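PDB 2IX4: 3-oxoacyl-[acyl-carrier-protein] synthase, mitochondrial from Arabidopsis thaliana, which catalyses the condensation steps of mitochondrial fatty acid synthesis, lengthening acyl chains by two carbons taken from malonyl-ACP. Local coordinates for residues 2-7 with 261-266; 237-242 with 317-322; 388-393 with 397-402. All blocks are in the same frame, centred on the assembly; numbering follows the deposited sequence.

Contact 1: residues 2-7 with 261-266; sequences RVVVTG and EHAKRR
Ala263 pushes its methyl between Val4 and Thr6, its CB lying 3.9 Å from Val4 CG2 and 4.0 Å from Thr6 CG2. The setting is a helix packed on a beta sheet in the thiolase-like fold. Helix 260-265 follows strand 251-259 and leads towards strand 272-281, and strand 3-12 runs between those two and antiparallel to both. On the N-terminal strand the side chains alternate: Val4 and Thr6 face the helix, while Val3 packs against helix 181-195. Beta-branched residues suit such a strand, and the small alanine lets the helix settle close to it. Thr6 has two jobs. With OG1 set between the backbone N and the carbonyl carbon (chi1 52°), CG2 stands anti to the carbonyl carbon and gives its methyl to Ala263, while OG1 forms a hydrogen bond with Glu258 OE2. Arg266 sends an extended side chain back to the same carboxylate and forms a salt bridge with it; it also donates to Ala103 O. Glu258 is thus the second-shell residue that draws both polar ends together. The hydroxyl and the guanidinium do not bond directly: Thr6 OG1 lies near the guanidinium plane, 3.9 Å from Arg266 NH2.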
loop_
_atom_site.group_PDB
_atom_site.type_symbol
_atom_site.label_atom_id
_atom_site.label_comp_id
_atom_site.label_asym_id
_atom_site.label_seq_id
_atom_site.Cartn_x
_atom_site.Cartn_y
_atom_site.Cartn_z
ATOM N N ARG A 2 -8.704 -8.257 -22.365
ATOM C CA ARG A 2 -7.525 -7.434 -22.622
ATOM C C ARG A 2 -7.704 -6.038 -22.035
ATOM O O ARG A 2 -8.827 -5.539 -21.923
ATOM C CB ARG A 2 -7.246 -7.358 -24.124
ATOM C CG ARG A 2 -6.996 -8.717 -24.770
ATOM C CD ARG A 2 -7.096 -8.633 -26.278
ATOM N NE ARG A 2 -5.886 -8.080 -26.881
ATOM C CZ ARG A 2 -5.704 -7.927 -28.188
ATOM N NH1 ARG A 2 -6.655 -8.281 -29.045
ATOM N NH2 ARG A 2 -4.568 -7.419 -28.643
ATOM N N VAL A 3 -6.587 -5.420 -21.658
ATOM C CA VAL A 3 -6.600 -4.129 -20.971
ATOM C C VAL A 3 -5.847 -3.086 -21.791
ATOM O O VAL A 3 -4.683 -3.282 -22.148
ATOM C CB VAL A 3 -5.995 -4.238 -19.543
ATOM C CG1 VAL A 3 -6.058 -2.897 -18.817
ATOM C CG2 VAL A 3 -6.719 -5.319 -18.734
ATOM N N VAL A 4 -6.526 -1.984 -22.096
ATOM C CA VAL A 4 -5.929 -0.906 -22.882
ATOM C C VAL A 4 -5.892 0.417 -22.112
ATOM O O VAL A 4 -6.591 0.586 -21.110
ATOM C CB VAL A 4 -6.630 -0.708 -24.261
ATOM C CG1 VAL A 4 -6.487 -1.948 -25.131
ATOM C CG2 VAL A 4 -8.095 -0.310 -24.095
ATOM N N VAL A 5 -5.068 1.342 -22.593
ATOM C CA VAL A 5 -4.906 2.649 -21.973
ATOM C C VAL A 5 -5.647 3.673 -22.824
ATOM O O VAL A 5 -5.374 3.802 -24.019
ATOM C CB VAL A 5 -3.415 3.036 -21.858
ATOM C CG1 VAL A 5 -3.263 4.393 -21.186
ATOM C CG2 VAL A 5 -2.642 1.970 -21.084
ATOM N N THR A 6 -6.583 4.392 -22.206
ATOM C CA THR A 6 -7.430 5.341 -22.930
ATOM C C THR A 6 -7.289 6.786 -22.448
ATOM O O THR A 6 -7.857 7.698 -23.045
ATOM C CB THR A 6 -8.925 4.927 -22.880
ATOM O OG1 THR A 6 -9.320 4.696 -21.522
ATOM C CG2 THR A 6 -9.166 3.668 -23.693
ATOM N N GLY A 7 -6.528 6.994 -21.377
ATOM C CA GLY A 7 -6.317 8.336 -20.842
ATOM C C GLY A 7 -5.004 8.459 -20.101
ATOM O O GLY A 7 -4.614 7.545 -19.377
ATOM N N GLU A 261 -12.907 -4.407 -25.156
ATOM C CA GLU A 261 -14.240 -4.372 -25.776
ATOM C C GLU A 261 -15.068 -3.182 -25.292
ATOM O O GLU A 261 -15.797 -2.569 -26.077
ATOM C CB GLU A 261 -15.001 -5.684 -25.544
ATOM C CG GLU A 261 -14.360 -6.911 -26.193
ATOM C CD GLU A 261 -14.257 -6.805 -27.707
ATOM O OE1 GLU A 261 -15.174 -6.234 -28.344
ATOM O OE2 GLU A 261 -13.257 -7.304 -28.262
ATOM N N HIS A 262 -14.943 -2.867 -24.003
ATOM C CA HIS A 262 -15.586 -1.699 -23.400
ATOM C C HIS A 262 -15.128 -0.407 -24.086
ATOM O O HIS A 262 -15.949 0.452 -24.421
ATOM C CB HIS A 262 -15.283 -1.652 -21.895
ATOM C CG HIS A 262 -16.023 -0.580 -21.154
ATOM N ND1 HIS A 262 -15.545 0.708 -21.029
ATOM C CD2 HIS A 262 -17.204 -0.606 -20.489
ATOM C CE1 HIS A 262 -16.401 1.429 -20.327
ATOM N NE2 HIS A 262 -17.415 0.655 -19.986
ATOM N N ALA A 263 -13.817 -0.290 -24.303
ATOM C CA ALA A 263 -13.223 0.870 -24.980
ATOM C C ALA A 263 -13.688 1.012 -26.430
ATOM O O ALA A 263 -14.008 2.117 -26.878
ATOM C CB ALA A 263 -11.696 0.799 -24.914
ATOM N N LYS A 264 -13.725 -0.106 -27.155
ATOM C CA LYS A 264 -14.129 -0.105 -28.565
ATOM C C LYS A 264 -15.598 0.262 -28.746
ATOM O O LYS A 264 -15.951 0.976 -29.687
ATOM C CB LYS A 264 -13.841 -1.455 -29.223
ATOM C CG LYS A 264 -12.372 -1.689 -29.568
ATOM C CD LYS A 264 -12.191 -2.904 -30.471
ATOM C CE LYS A 264 -12.425 -4.210 -29.720
ATOM N NZ LYS A 264 -12.373 -5.388 -30.629
ATOM N N ARG A 265 -16.441 -0.226 -27.837
ATOM C CA ARG A 265 -17.883 0.043 -27.859
ATOM C C ARG A 265 -18.222 1.532 -27.820
ATOM O O ARG A 265 -19.086 1.992 -28.566
ATOM C CB ARG A 265 -18.571 -0.671 -26.694
ATOM C CG ARG A 265 -19.076 -2.061 -27.024
ATOM C CD ARG A 265 -20.571 -2.053 -27.305
ATOM N NE ARG A 265 -21.364 -2.083 -26.074
ATOM C CZ ARG A 265 -22.695 -2.015 -26.031
ATOM N NH1 ARG A 265 -23.404 -1.913 -27.148
ATOM N NH2 ARG A 265 -23.322 -2.051 -24.860
ATOM N N ARG A 266 -17.538 2.274 -26.951
ATOM C CA ARG A 266 -17.807 3.701 -26.769
ATOM C C ARG A 266 -16.983 4.602 -27.693
ATOM O O ARG A 266 -17.090 5.831 -27.624
ATOM C CB ARG A 266 -17.627 4.103 -25.300
ATOM C CG ARG A 266 -16.209 3.995 -24.768
ATOM C CD ARG A 266 -16.186 4.294 -23.280
ATOM N NE ARG A 266 -14.836 4.536 -22.781
ATOM C CZ ARG A 266 -14.261 5.733 -22.712
ATOM N NH1 ARG A 266 -14.912 6.818 -23.119
ATOM N NH2 ARG A 266 -13.029 5.843 -22.235
#

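Contact 2: residues 237-242 with 317-322; sequences RPFDCD and VNAHAT. With K (potassium ion), chain D.
Phe239 and Pro238 carry the apolar part of this contact, resting against Ala319 and Ala321. The Phe239 ring takes the Ala321 methyl over one face in a CH-pi contact, with Ala321 CB 3.9 Å from the ring centroid and 27° off its normal. The methyl is displaced toward the rim, so the atom nearest to Ala321 CB is Phe239 CZ, at 3.5 Å. Ala319 instead meets the ring at its edge, near the plane, its CB 3.7 Å from Phe239 CZ. Phe239 CB does not aim at the alanines; CG, anti to the carbonyl carbon and beside the backbone N (chi1 -58°), brings the ring's end to them. Beside the ring, Pro238 CB packs 4.1 Å from Ala321 CB. Small alanines leave room for a large ring beside the backbone.

Backbone shape and polar bonds brace the turn that carries the ring. Arg237 to Asp240 form a type II turn; proline suits its second position, and Phe239 takes the left-handed conformation (phi 72°) at the third. Across the turn, Arg237 NH1 forms a salt bridge with Asp240 OD2 at 2.9 Å. The same oxygen accepts from Asp242 N in an Asx turn, the two donors arriving from opposite faces of the carboxylate.

Metal coordination holds the other segment. Potassium is bound by Asn318 O and OD1 and, at a longer 3.3 Å, by Ala319 O; Glu368, Ser414 and Asn415 complete the site. His320, a predicted active-site residue, points away from the turn.

Strand 316-318 lies between strands 349-351 and 411-418 of the central sheet, and helix 325-339 touches both segments, its Asp328 meeting Pro238 and Ala321.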
loop_
_atom_site.group_PDB
_atom_site.type_symbol
_atom_site.label_atom_id
_atom_site.label_comp_id
_atom_site.label_asym_id
_atom_site.label_seq_id
_atom_site.Cartn_x
_atom_site.Cartn_y
_atom_site.Cartn_z
ATOM N N ARG A 237 22.302 11.719 -13.067
ATOM C CA ARG A 237 23.030 11.250 -14.243
ATOM C C ARG A 237 23.020 9.723 -14.337
ATOM O O ARG A 237 24.045 9.078 -14.098
ATOM C CB ARG A 237 24.467 11.792 -14.231
ATOM C CG ARG A 237 25.195 11.631 -12.897
ATOM C CD ARG A 237 26.578 12.251 -12.920
ATOM N NE ARG A 237 26.510 13.674 -13.214
ATOM C CZ ARG A 237 27.145 14.275 -14.214
ATOM N NH1 ARG A 237 27.940 13.590 -15.031
ATOM N NH2 ARG A 237 26.993 15.577 -14.383
ATOM N N PRO A 238 21.857 9.136 -14.690
ATOM C CA PRO A 238 21.766 7.679 -14.773
ATOM C C PRO A 238 22.790 7.098 -15.752
ATOM O O PRO A 238 22.989 7.650 -16.835
ATOM C CB PRO A 238 20.343 7.444 -15.286
ATOM C CG PRO A 238 19.587 8.677 -14.910
ATOM C CD PRO A 238 20.583 9.788 -15.045
ATOM N N PHE A 239 23.443 6.010 -15.344
ATOM C CA PHE A 239 24.439 5.285 -16.157
ATOM C C PHE A 239 25.797 5.990 -16.350
ATOM O O PHE A 239 26.692 5.442 -17.003
ATOM C CB PHE A 239 23.866 4.873 -17.528
ATOM C CG PHE A 239 22.624 4.011 -17.460
ATOM C CD1 PHE A 239 21.456 4.415 -18.101
ATOM C CD2 PHE A 239 22.629 2.790 -16.786
ATOM C CE1 PHE A 239 20.307 3.625 -18.064
ATOM C CE2 PHE A 239 21.483 1.993 -16.741
ATOM C CZ PHE A 239 20.321 2.412 -17.383
ATOM N N ASP A 240 25.951 7.191 -15.789
ATOM C CA ASP A 240 27.204 7.952 -15.888
ATOM C C ASP A 240 28.203 7.530 -14.810
ATOM O O ASP A 240 27.812 7.190 -13.700
ATOM C CB ASP A 240 26.932 9.458 -15.783
ATOM C CG ASP A 240 28.168 10.297 -16.064
ATOM O OD1 ASP A 240 28.528 10.446 -17.250
ATOM O OD2 ASP A 240 28.781 10.806 -15.099
ATOM N N CYS A 241 29.492 7.568 -15.140
ATOM C CA CYS A 241 30.551 7.168 -14.207
ATOM C C CYS A 241 30.605 8.011 -12.929
ATOM O O CYS A 241 31.078 7.544 -11.891
ATOM C CB CYS A 241 31.914 7.196 -14.900
ATOM S SG CYS A 241 32.224 5.786 -15.986
ATOM N N ASP A 242 30.120 9.246 -13.010
ATOM C CA ASP A 242 30.184 10.166 -11.874
ATOM C C ASP A 242 28.898 10.296 -11.054
ATOM O O ASP A 242 28.792 11.193 -10.215
ATOM C CB ASP A 242 30.681 11.539 -12.329
ATOM C CG ASP A 242 32.168 11.697 -12.138
ATOM O OD1 ASP A 242 32.600 11.871 -10.976
ATOM O OD2 ASP A 242 32.904 11.638 -13.148
ATOM N N VAL A 317 13.156 0.151 -23.709
ATOM C CA VAL A 317 13.126 -0.097 -22.272
ATOM C C VAL A 317 13.375 1.215 -21.526
ATOM O O VAL A 317 14.422 1.842 -21.687
ATOM C CB VAL A 317 14.162 -1.173 -21.842
ATOM C CG1 VAL A 317 14.270 -1.259 -20.320
ATOM C CG2 VAL A 317 13.803 -2.537 -22.425
ATOM N N ASN A 318 12.395 1.641 -20.735
ATOM C CA ASN A 318 12.600 2.746 -19.812
ATOM C C ASN A 318 13.126 2.175 -18.500
ATOM O O ASN A 318 12.370 1.597 -17.716
ATOM C CB ASN A 318 11.312 3.557 -19.626
ATOM C CG ASN A 318 11.520 4.806 -18.780
ATOM O OD1 ASN A 318 11.564 4.731 -17.552
ATOM N ND2 ASN A 318 11.626 5.958 -19.431
ATOM N N ALA A 319 14.434 2.312 -18.285
ATOM C CA ALA A 319 15.117 1.726 -17.128
ATOM C C ALA A 319 14.732 2.415 -15.824
ATOM O O ALA A 319 14.299 3.574 -15.828
ATOM C CB ALA A 319 16.630 1.779 -17.327
ATOM N N HIS A 320 14.865 1.698 -14.708
ATOM C CA HIS A 320 14.617 2.294 -13.395
ATOM C C HIS A 320 15.735 3.258 -13.023
ATOM O O HIS A 320 15.481 4.296 -12.406
ATOM C CB HIS A 320 14.447 1.221 -12.309
ATOM C CG HIS A 320 14.157 1.783 -10.950
ATOM N ND1 HIS A 320 13.008 2.494 -10.668
ATOM C CD2 HIS A 320 14.873 1.753 -9.801
ATOM C CE1 HIS A 320 13.028 2.874 -9.403
ATOM N NE2 HIS A 320 14.148 2.436 -8.854
ATOM N N ALA A 321 16.955 2.896 -13.424
ATOM C CA ALA A 321 18.199 3.613 -13.111
ATOM C C ALA A 321 18.010 5.014 -12.533
ATOM O O ALA A 321 17.620 5.952 -13.237
ATOM C CB ALA A 321 19.114 3.648 -14.333
ATOM N N THR A 322 18.321 5.128 -11.245
ATOM C CA THR A 322 18.057 6.320 -10.447
ATOM C C THR A 322 19.264 7.252 -10.321
ATOM O O THR A 322 19.162 8.306 -9.696
ATOM C CB THR A 322 17.608 5.931 -9.021
ATOM O OG1 THR A 322 18.650 5.178 -8.382
ATOM C CG2 THR A 322 16.341 5.092 -9.061
HETATM K K K D . 11.133 2.867 -15.440
#

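Contact 3: residues 388-393 with 397-402; sequences KNPDPI and RFMPLT
Met399 lays its thioether across the ring of Pro390, joining two limbs of the long loop between the paired strands 380-381 and 405-406 of this thiolase-like fold. Followed outward, the side chain starts at a CB that does not itself aim at Pro390. CG stands anti to the backbone N (chi1 -175°), and bends at the next two torsions turn the chain back toward the proline. SD then arrives 3.5 Å from Pro390 CB and reaches Pro390 CG almost as closely. The terminal methyl continues over the same bond, with Met399 CE 3.9 Å from Pro390 CG. A flexible, unbranched methionine suits this place because it can curl to follow a rigid pyrrolidine ring.

The second meeting is between Ile393 and Phe398. The carbonyl oxygen of Ile393 lies in the plane of the Phe398 ring, 3.8 Å from Phe398 CD2, a long approach consistent with a weak electrostatic attraction to the slightly positive C-H edge. The aliphatic chain of Ile393 is more distant, with Ile393 CG1 4.5 Å from Phe398 CE2. The ring also meets those of Phe394 and Phe350 and touches Lys336, while Ile393 rests on Ala332 and Arg333, so the loop is packed against helix 325-339.

Asp391 shapes the first limb. Its OD2 forms a salt bridge with Arg243, and its other oxygen closes an Asx turn over Pro392: Ile393 N donates to Asp391 OD1 at 3.1 Å, nearly straight at 171°, on the anti side of the carboxylate.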
loop_
_atom_site.group_PDB
_atom_site.type_symbol
_atom_site.label_atom_id
_atom_site.label_comp_id
_atom_site.label_asym_id
_atom_site.label_seq_id
_atom_site.Cartn_x
_atom_site.Cartn_y
_atom_site.Cartn_z
ATOM N N LYS A 388 28.004 11.680 -19.799
ATOM C CA LYS A 388 29.220 12.213 -20.409
ATOM C C LYS A 388 30.278 11.124 -20.498
ATOM O O LYS A 388 31.031 11.052 -21.471
ATOM C CB LYS A 388 29.740 13.396 -19.595
ATOM C CG LYS A 388 28.697 14.478 -19.368
ATOM C CD LYS A 388 28.973 15.259 -18.096
ATOM C CE LYS A 388 27.772 16.114 -17.716
ATOM N NZ LYS A 388 28.134 17.095 -16.659
ATOM N N ASN A 389 30.324 10.286 -19.466
ATOM C CA ASN A 389 31.235 9.155 -19.408
ATOM C C ASN A 389 30.467 7.904 -19.002
ATOM O O ASN A 389 30.339 7.615 -17.813
ATOM C CB ASN A 389 32.377 9.429 -18.428
ATOM C CG ASN A 389 33.249 10.590 -18.858
ATOM O OD1 ASN A 389 33.989 10.496 -19.839
ATOM N ND2 ASN A 389 33.171 11.693 -18.121
ATOM N N PRO A 390 29.945 7.160 -19.994
ATOM C CA PRO A 390 29.132 5.972 -19.746
ATOM C C PRO A 390 29.858 4.920 -18.908
ATOM O O PRO A 390 31.079 4.781 -19.007
ATOM C CB PRO A 390 28.866 5.432 -21.151
ATOM C CG PRO A 390 29.013 6.614 -22.043
ATOM C CD PRO A 390 30.111 7.413 -21.436
ATOM N N ASP A 391 29.093 4.201 -18.090
ATOM C CA ASP A 391 29.603 3.130 -17.233
ATOM C C ASP A 391 30.402 2.099 -18.043
ATOM O O ASP A 391 30.010 1.765 -19.163
ATOM C CB ASP A 391 28.428 2.459 -16.504
ATOM C CG ASP A 391 28.876 1.538 -15.380
ATOM O OD1 ASP A 391 29.273 0.390 -15.669
ATOM O OD2 ASP A 391 28.821 1.959 -14.205
ATOM N N PRO A 392 31.535 1.612 -17.489
ATOM C CA PRO A 392 32.385 0.592 -18.119
ATOM C C PRO A 392 31.650 -0.615 -18.706
ATOM O O PRO A 392 32.164 -1.242 -19.634
ATOM C CB PRO A 392 33.283 0.136 -16.970
ATOM C CG PRO A 392 33.420 1.331 -16.124
ATOM C CD PRO A 392 32.105 2.061 -16.203
ATOM N N ILE A 393 30.473 -0.941 -18.173
ATOM C CA ILE A 393 29.661 -2.040 -18.705
ATOM C C ILE A 393 29.229 -1.777 -20.155
ATOM O O ILE A 393 29.042 -2.711 -20.936
ATOM C CB ILE A 393 28.425 -2.356 -17.802
ATOM C CG1 ILE A 393 27.876 -3.756 -18.107
ATOM C CG2 ILE A 393 27.333 -1.285 -17.940
ATOM C CD1 ILE A 393 27.011 -4.343 -17.009
ATOM N N ARG A 397 28.205 -0.316 -28.913
ATOM C CA ARG A 397 26.896 -0.852 -29.284
ATOM C C ARG A 397 25.904 -0.856 -28.114
ATOM O O ARG A 397 24.828 -0.259 -28.204
ATOM C CB ARG A 397 27.047 -2.255 -29.884
ATOM C CG ARG A 397 27.603 -2.261 -31.303
ATOM C CD ARG A 397 28.149 -3.623 -31.702
ATOM N NE ARG A 397 29.427 -3.916 -31.049
ATOM C CZ ARG A 397 29.629 -4.905 -30.181
ATOM N NH1 ARG A 397 28.638 -5.728 -29.851
ATOM N NH2 ARG A 397 30.831 -5.080 -29.645
ATOM N N PHE A 398 26.272 -1.531 -27.026
ATOM C CA PHE A 398 25.437 -1.594 -25.826
ATOM C C PHE A 398 25.575 -0.297 -25.028
ATOM O O PHE A 398 26.539 -0.117 -24.286
ATOM C CB PHE A 398 25.807 -2.821 -24.981
ATOM C CG PHE A 398 24.969 -2.991 -23.746
ATOM C CD1 PHE A 398 23.579 -2.994 -23.822
ATOM C CD2 PHE A 398 25.572 -3.168 -22.506
ATOM C CE1 PHE A 398 22.803 -3.156 -22.682
ATOM C CE2 PHE A 398 24.806 -3.330 -21.361
ATOM C CZ PHE A 398 23.419 -3.325 -21.448
ATOM N N MET A 399 24.603 0.598 -25.195
ATOM C CA MET A 399 24.713 1.981 -24.728
ATOM C C MET A 399 23.328 2.612 -24.561
ATOM O O MET A 399 22.484 2.482 -25.449
ATOM C CB MET A 399 25.540 2.790 -25.740
ATOM C CG MET A 399 25.856 4.230 -25.355
ATOM S SD MET A 399 27.010 4.378 -23.973
ATOM C CE MET A 399 28.560 3.869 -24.712
ATOM N N PRO A 400 23.086 3.300 -23.423
ATOM C CA PRO A 400 21.817 4.010 -23.260
ATOM C C PRO A 400 21.717 5.212 -24.195
ATOM O O PRO A 400 22.744 5.779 -24.577
ATOM C CB PRO A 400 21.859 4.476 -21.802
ATOM C CG PRO A 400 23.311 4.565 -21.473
ATOM C CD PRO A 400 23.956 3.448 -22.240
ATOM N N LEU A 401 20.492 5.589 -24.552
ATOM C CA LEU A 401 20.253 6.729 -25.436
ATOM C C LEU A 401 20.651 8.031 -24.760
ATOM O O LEU A 401 20.316 8.256 -23.599
ATOM C CB LEU A 401 18.780 6.803 -25.854
ATOM C CG LEU A 401 18.119 5.631 -26.591
ATOM C CD1 LEU A 401 16.662 5.965 -26.875
ATOM C CD2 LEU A 401 18.843 5.267 -27.881
ATOM N N THR A 402 21.363 8.882 -25.494
ATOM C CA THR A 402 21.803 10.180 -24.974
ATOM C C THR A 402 21.164 11.339 -25.739
ATOM O O THR A 402 21.354 12.506 -25.390
ATOM C CB THR A 402 23.340 10.317 -24.980
ATOM O OG1 THR A 402 23.836 10.121 -26.308
ATOM C CG2 THR A 402 23.981 9.286 -24.049
#

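In the fold
From the N terminus, strand 3-12 enters the central sheet and waits more than 250 residues for its partner helix in contact 1. Before that helix arrives, the chain lays down 237-242, which finds its own partner, 317-322, only afterwards, so contacts 1 and 2 cross. Their centres are 33 Å apart, and both reach the same mixed sheet, contact 1 at strand 3-12 and contact 2 at strand 316-318. Contact 3 follows in series and closes a short loop with three residues between its segments. It adjoins contact 2: centres are 9 Å apart, and Cys241 N probably donates to Asn389 O at 2.8 Å. The loop of contact 3 thereby backs the turn that faces the potassium-bearing segment.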